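Local coordinates for protein lectin CEL-I, N-acetyl-D-galactosamine-specific C-type (Cucumaria echinata, PDB 4WQQ) that binds carbohydrates in a calcium-dependent manner, natively recognising galactose and N-acetylgalactosamine and here engineered to recognise mannose, at residues A[8-20]-A[54-66]. The protein carries 3 engineered substitutions. Sequence-based numbering, arbitrary orientation.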
loop_
_atom_site.group_PDB
_atom_site.type_symbol
_atom_site.label_atom_id
_atom_site.label_comp_id
_atom_site.label_asym_id
_atom_site.label_seq_id
_atom_site.Cartn_x
_atom_site.Cartn_y
_atom_site.Cartn_z
ATOM N N TRP A 8 -7.097 -1.525 7.288
ATOM C CA TRP A 8 -6.147 -2.615 7.325
ATOM C C TRP A 8 -5.130 -2.296 8.422
ATOM O O TRP A 8 -4.753 -1.120 8.669
ATOM C CB TRP A 8 -5.451 -2.802 5.990
ATOM C CG TRP A 8 -6.381 -3.170 4.826
ATOM C CD1 TRP A 8 -7.320 -2.370 4.250
ATOM C CD2 TRP A 8 -6.433 -4.425 4.123
ATOM N NE1 TRP A 8 -7.938 -3.042 3.207
ATOM C CE2 TRP A 8 -7.412 -4.306 3.117
ATOM C CE3 TRP A 8 -5.771 -5.635 4.267
ATOM C CZ2 TRP A 8 -7.764 -5.359 2.301
ATOM C CZ3 TRP A 8 -6.070 -6.664 3.383
ATOM C CH2 TRP A 8 -7.059 -6.517 2.411
ATOM N N GLU A 9 -4.733 -3.355 9.120
ATOM C CA GLU A 9 -3.769 -3.265 10.233
ATOM C C GLU A 9 -2.396 -3.671 9.778
ATOM O O GLU A 9 -2.213 -4.640 9.052
ATOM C CB GLU A 9 -4.153 -4.230 11.376
ATOM C CG GLU A 9 -5.578 -4.143 11.882
ATOM C CD GLU A 9 -5.940 -2.790 12.446
ATOM O OE1 GLU A 9 -6.892 -2.185 11.942
ATOM O OE2 GLU A 9 -5.253 -2.320 13.362
ATOM N N ALA A 10 -1.389 -2.955 10.282
ATOM C CA ALA A 10 -0.014 -3.233 9.898
ATOM C C ALA A 10 0.630 -4.192 10.865
ATOM O O ALA A 10 0.470 -4.061 12.104
ATOM C CB ALA A 10 0.779 -1.959 9.834
ATOM N N GLU A 11 1.326 -5.145 10.310
ATOM C CA GLU A 11 2.208 -6.075 11.094
ATOM C C GLU A 11 3.322 -6.588 10.204
ATOM O O GLU A 11 3.113 -7.210 9.133
ATOM C CB GLU A 11 1.395 -7.154 11.744
ATOM C CG GLU A 11 2.128 -8.403 12.150
ATOM C CD GLU A 11 2.894 -8.241 13.456
ATOM O OE1 GLU A 11 2.666 -7.247 14.181
ATOM O OE2 GLU A 11 3.727 -9.137 13.723
ATOM N N GLY A 12 4.561 -6.371 10.614
ATOM C CA GLY A 12 5.694 -6.618 9.697
ATOM C C GLY A 12 5.625 -5.905 8.349
ATOM O O GLY A 12 5.211 -4.736 8.302
ATOM N N ASP A 13 6.021 -6.542 7.249
ATOM C CA ASP A 13 5.904 -5.872 5.974
ATOM C C ASP A 13 4.583 -6.180 5.297
ATOM O O ASP A 13 4.542 -6.243 4.064
ATOM C CB ASP A 13 7.068 -6.153 5.016
ATOM C CG ASP A 13 8.401 -5.478 5.481
ATOM O OD1 ASP A 13 8.389 -4.627 6.408
ATOM O OD2 ASP A 13 9.451 -5.788 4.878
ATOM N N HIS A 14 3.530 -6.347 6.089
ATOM C CA HIS A 14 2.216 -6.760 5.539
ATOM C C HIS A 14 1.125 -5.955 6.192
ATOM O O HIS A 14 1.375 -5.272 7.206
ATOM C CB HIS A 14 1.915 -8.294 5.717
ATOM C CG HIS A 14 2.831 -9.182 4.975
ATOM N ND1 HIS A 14 2.749 -9.406 3.622
ATOM C CD2 HIS A 14 3.825 -9.981 5.429
ATOM C CE1 HIS A 14 3.697 -10.262 3.257
ATOM N NE2 HIS A 14 4.395 -10.585 4.338
ATOM N N CYS A 15 -0.061 -5.968 5.572
ATOM C CA CYS A 15 -1.262 -5.461 6.138
ATOM C C CYS A 15 -2.285 -6.565 6.182
ATOM O O CYS A 15 -2.231 -7.473 5.353
ATOM C CB CYS A 15 -1.843 -4.258 5.366
ATOM S SG CYS A 15 -0.665 -2.937 5.035
ATOM N N TYR A 16 -3.141 -6.512 7.159
ATOM C CA TYR A 16 -4.133 -7.544 7.440
ATOM C C TYR A 16 -5.518 -6.914 7.649
ATOM O O TYR A 16 -5.668 -5.783 8.173
ATOM C CB TYR A 16 -3.737 -8.407 8.695
ATOM C CG TYR A 16 -2.403 -9.079 8.565
ATOM C CD1 TYR A 16 -1.248 -8.386 8.840
ATOM C CD2 TYR A 16 -2.293 -10.386 8.221
ATOM C CE1 TYR A 16 -0.013 -8.984 8.697
ATOM C CE2 TYR A 16 -1.057 -11.023 8.107
ATOM C CZ TYR A 16 0.082 -10.310 8.335
ATOM O OH TYR A 16 1.364 -10.857 8.239
ATOM N N ARG A 17 -6.583 -7.624 7.252
ATOM C CA ARG A 17 -7.926 -7.201 7.486
ATOM C C ARG A 17 -8.837 -8.387 7.750
ATOM O O ARG A 17 -8.936 -9.302 6.939
ATOM C CB ARG A 17 -8.479 -6.387 6.333
ATOM C CG ARG A 17 -9.840 -5.754 6.604
ATOM C CD ARG A 17 -10.104 -4.646 5.604
ATOM N NE ARG A 17 -11.457 -4.150 5.731
ATOM C CZ ARG A 17 -12.026 -3.279 4.911
ATOM N NH1 ARG A 17 -11.355 -2.797 3.875
ATOM N NH2 ARG A 17 -13.302 -2.930 5.133
ATOM N N PHE A 18 -9.491 -8.344 8.904
ATOM C CA PHE A 18 -10.453 -9.320 9.264
ATOM C C PHE A 18 -11.870 -8.934 8.886
ATOM O O PHE A 18 -12.292 -7.790 9.106
ATOM C CB PHE A 18 -10.383 -9.529 10.787
ATOM C CG PHE A 18 -11.469 -10.423 11.311
ATOM C CD1 PHE A 18 -11.523 -11.745 10.901
ATOM C CD2 PHE A 18 -12.487 -9.925 12.152
ATOM C CE1 PHE A 18 -12.522 -12.593 11.309
ATOM C CE2 PHE A 18 -13.488 -10.783 12.586
ATOM C CZ PHE A 18 -13.547 -12.090 12.157
ATOM N N PHE A 19 -12.563 -9.893 8.261
ATOM C CA PHE A 19 -13.935 -9.804 7.880
ATOM C C PHE A 19 -14.796 -10.751 8.682
ATOM O O PHE A 19 -14.754 -11.957 8.582
ATOM C CB PHE A 19 -14.099 -10.088 6.400
ATOM C CG PHE A 19 -13.497 -9.020 5.540
ATOM C CD1 PHE A 19 -14.208 -7.884 5.214
ATOM C CD2 PHE A 19 -12.184 -9.129 5.126
ATOM C CE1 PHE A 19 -13.644 -6.874 4.432
ATOM C CE2 PHE A 19 -11.632 -8.115 4.378
ATOM C CZ PHE A 19 -12.360 -6.999 4.033
ATOM N N ASN A 20 -15.641 -10.143 9.501
ATOM C CA ASN A 20 -16.462 -10.877 10.469
ATOM C C ASN A 20 -17.781 -11.300 9.842
ATOM O O ASN A 20 -18.850 -10.932 10.281
ATOM C CB ASN A 20 -16.654 -10.033 11.705
ATOM C CG ASN A 20 -17.138 -10.843 12.884
ATOM O OD1 ASN A 20 -17.125 -12.047 12.883
ATOM N ND2 ASN A 20 -17.520 -10.158 13.925
ATOM N N GLU A 54 3.602 -14.698 13.384
ATOM C CA GLU A 54 2.499 -14.365 12.441
ATOM C C GLU A 54 1.200 -15.060 12.850
ATOM O O GLU A 54 0.147 -14.457 12.840
ATOM C CB GLU A 54 2.890 -14.657 10.995
ATOM C CG GLU A 54 1.844 -14.099 9.994
ATOM C CD GLU A 54 2.270 -14.127 8.535
ATOM O OE1 GLU A 54 3.157 -14.948 8.137
ATOM O OE2 GLU A 54 1.639 -13.322 7.770
ATOM N N GLN A 55 1.289 -16.327 13.238
ATOM C CA GLN A 55 0.179 -17.074 13.703
ATOM C C GLN A 55 -0.475 -16.361 14.873
ATOM O O GLN A 55 -1.714 -16.178 14.920
ATOM C CB GLN A 55 0.650 -18.490 14.120
ATOM C CG GLN A 55 -0.391 -19.319 14.784
ATOM C CD GLN A 55 -1.426 -19.916 13.834
ATOM O OE1 GLN A 55 -1.182 -20.125 12.643
ATOM N NE2 GLN A 55 -2.575 -20.210 14.390
ATOM N N ALA A 56 0.333 -16.012 15.887
ATOM C CA ALA A 56 -0.246 -15.389 17.036
ATOM C C ALA A 56 -0.865 -14.042 16.718
ATOM O O ALA A 56 -1.919 -13.706 17.279
ATOM C CB ALA A 56 0.802 -15.295 18.149
ATOM N N TYR A 57 -0.241 -13.284 15.862
ATOM C CA TYR A 57 -0.728 -11.938 15.493
ATOM C C TYR A 57 -2.130 -12.096 14.872
ATOM O O TYR A 57 -3.114 -11.471 15.281
ATOM C CB TYR A 57 0.205 -11.256 14.496
ATOM C CG TYR A 57 -0.506 -10.047 13.927
ATOM C CD1 TYR A 57 -0.609 -8.869 14.643
ATOM C CD2 TYR A 57 -1.190 -10.152 12.708
ATOM C CE1 TYR A 57 -1.361 -7.815 14.172
ATOM C CE2 TYR A 57 -1.922 -9.106 12.223
ATOM C CZ TYR A 57 -2.023 -7.943 12.929
ATOM O OH TYR A 57 -2.780 -6.907 12.379
ATOM N N VAL A 58 -2.218 -13.037 13.947
ATOM C CA VAL A 58 -3.494 -13.328 13.264
ATOM C C VAL A 58 -4.600 -13.797 14.182
ATOM O O VAL A 58 -5.698 -13.296 14.163
ATOM C CB VAL A 58 -3.257 -14.316 12.099
ATOM C CG1 VAL A 58 -4.594 -14.805 11.490
ATOM C CG2 VAL A 58 -2.399 -13.689 11.023
ATOM N N PHE A 59 -4.273 -14.761 15.031
ATOM C CA PHE A 59 -5.221 -15.351 15.930
ATOM C C PHE A 59 -5.713 -14.257 16.902
ATOM O O PHE A 59 -6.937 -14.133 17.159
ATOM C CB PHE A 59 -4.563 -16.543 16.623
ATOM C CG PHE A 59 -5.433 -17.168 17.679
ATOM C CD1 PHE A 59 -6.499 -17.938 17.306
ATOM C CD2 PHE A 59 -5.179 -16.969 19.016
ATOM C CE1 PHE A 59 -7.314 -18.521 18.246
ATOM C CE2 PHE A 59 -6.028 -17.490 19.966
ATOM C CZ PHE A 59 -7.080 -18.297 19.594
ATOM N N ASN A 60 -4.768 -13.475 17.483
ATOM C CA ASN A 60 -5.147 -12.488 18.482
ATOM C C ASN A 60 -5.996 -11.353 17.859
ATOM O O ASN A 60 -6.963 -10.851 18.462
ATOM C CB ASN A 60 -3.893 -11.972 19.211
ATOM C CG ASN A 60 -3.208 -13.113 20.042
ATOM O OD1 ASN A 60 -3.899 -13.930 20.678
ATOM N ND2 ASN A 60 -1.875 -13.184 20.002
ATOM N N TYR A 61 -5.701 -11.023 16.602
ATOM C CA TYR A 61 -6.464 -9.991 15.924
ATOM C C TYR A 61 -7.909 -10.450 15.698
ATOM O O TYR A 61 -8.891 -9.770 16.055
ATOM C CB TYR A 61 -5.720 -9.647 14.622
ATOM C CG TYR A 61 -6.435 -8.755 13.599
ATOM C CD1 TYR A 61 -7.366 -7.816 13.979
ATOM C CD2 TYR A 61 -6.160 -8.890 12.236
ATOM C CE1 TYR A 61 -8.005 -7.014 13.056
ATOM C CE2 TYR A 61 -6.781 -8.077 11.277
ATOM C CZ TYR A 61 -7.735 -7.163 11.684
ATOM O OH TYR A 61 -8.398 -6.317 10.823
ATOM N N TRP A 62 -8.050 -11.654 15.152
ATOM C CA TRP A 62 -9.319 -12.270 14.949
ATOM C C TRP A 62 -10.168 -12.312 16.251
ATOM O O TRP A 62 -11.305 -11.843 16.294
ATOM C CB TRP A 62 -9.106 -13.680 14.376
ATOM C CG TRP A 62 -10.318 -14.541 14.411
ATOM C CD1 TRP A 62 -11.619 -14.158 14.199
ATOM C CD2 TRP A 62 -10.347 -15.965 14.553
ATOM N NE1 TRP A 62 -12.428 -15.219 14.234
ATOM C CE2 TRP A 62 -11.694 -16.347 14.469
ATOM C CE3 TRP A 62 -9.363 -16.957 14.796
ATOM C CZ2 TRP A 62 -12.106 -17.664 14.607
ATOM C CZ3 TRP A 62 -9.764 -18.237 14.962
ATOM C CH2 TRP A 62 -11.142 -18.596 14.808
ATOM N N ARG A 63 -9.561 -12.890 17.306
ATOM C CA ARG A 63 -10.291 -13.155 18.543
ATOM C C ARG A 63 -10.543 -11.901 19.358
ATOM O O ARG A 63 -11.478 -11.892 20.182
ATOM C CB ARG A 63 -9.582 -14.247 19.316
ATOM C CG ARG A 63 -9.418 -15.559 18.556
ATOM C CD ARG A 63 -10.729 -16.076 18.001
ATOM N NE ARG A 63 -11.664 -16.400 19.065
ATOM C CZ ARG A 63 -12.940 -16.715 18.905
ATOM N NH1 ARG A 63 -13.508 -16.708 17.722
ATOM N NH2 ARG A 63 -13.660 -17.036 19.937
ATOM N N GLY A 64 -9.865 -10.807 19.003
ATOM C CA GLY A 64 -10.215 -9.487 19.578
ATOM C C GLY A 64 -11.462 -8.875 19.006
ATOM O O GLY A 64 -12.163 -8.065 19.648
ATOM N N ILE A 65 -11.815 -9.272 17.779
ATOM C CA ILE A 65 -13.019 -8.803 17.189
ATOM C C ILE A 65 -14.182 -9.791 17.275
ATOM O O ILE A 65 -15.357 -9.391 17.421
ATOM C CB ILE A 65 -12.696 -8.424 15.726
ATOM C CG1 ILE A 65 -11.752 -7.205 15.804
ATOM C CG2 ILE A 65 -13.967 -8.005 14.986
ATOM C CD1 ILE A 65 -10.961 -7.024 14.562
ATOM N N ASP A 66 -13.891 -11.069 17.097
ATOM C CA ASP A 66 -14.899 -12.118 17.029
ATOM C C ASP A 66 -14.763 -13.033 18.248
ATOM O O ASP A 66 -13.763 -13.754 18.435
ATOM C CB ASP A 66 -14.688 -12.904 15.727
ATOM C CG ASP A 66 -15.630 -14.081 15.552
ATOM O OD1 ASP A 66 -16.701 -14.193 16.230
ATOM O OD2 ASP A 66 -15.329 -14.932 14.652
HETATM O O HOH W 1 -18.593 -12.092 16.168
#
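Glu9 lays its aliphatic carbons against two tyrosines of helix 52-65, CB lying 3.2 Å from Tyr57 OH and CG leaning off-centre on the Tyr61 ring. This is the N-terminal β-hairpin of the C-type lectin fold, strands 9-11 and 14-23 joined by a type II' turn, packed against the second of the domain's two helices. Glu11 lies flat on Tyr57: CB sits 3.6 Å from the ring centroid, almost on the normal, and the chain bends at chi2 and runs along the ring, with the carboxylate plane 11° from the ring plane. After the turn, Tyr16 takes Tyr57 CE2 over one face, the two rings oblique to each other, and reaches on to Glu54. Its OH donates a short 2.5 Å hydrogen bond to Glu54 OE2, met from above the carboxylate plane; that oxygen also pairs with Lys137 of strand 132-140, so two donors grip it. Phe18 N then donates to Tyr61 OH, 3.0 Å away and nearly straight at 164°, tying the strand's backbone to the helix while Phe18 CB rests over the same ring. With CG anti to the backbone N (chi1 173°), the Phe18 ring meets Trp62 CD1 obliquely through CE1, while Ile65 CG2 lies at its edge, and Leu72 also touches it. At the strand's end Lys133 holds both Asn20 OD1 and Asp66 OD2, and one water accepts from Asn20 ND2 and donates to Asp66 OD1 at 2.8 Å.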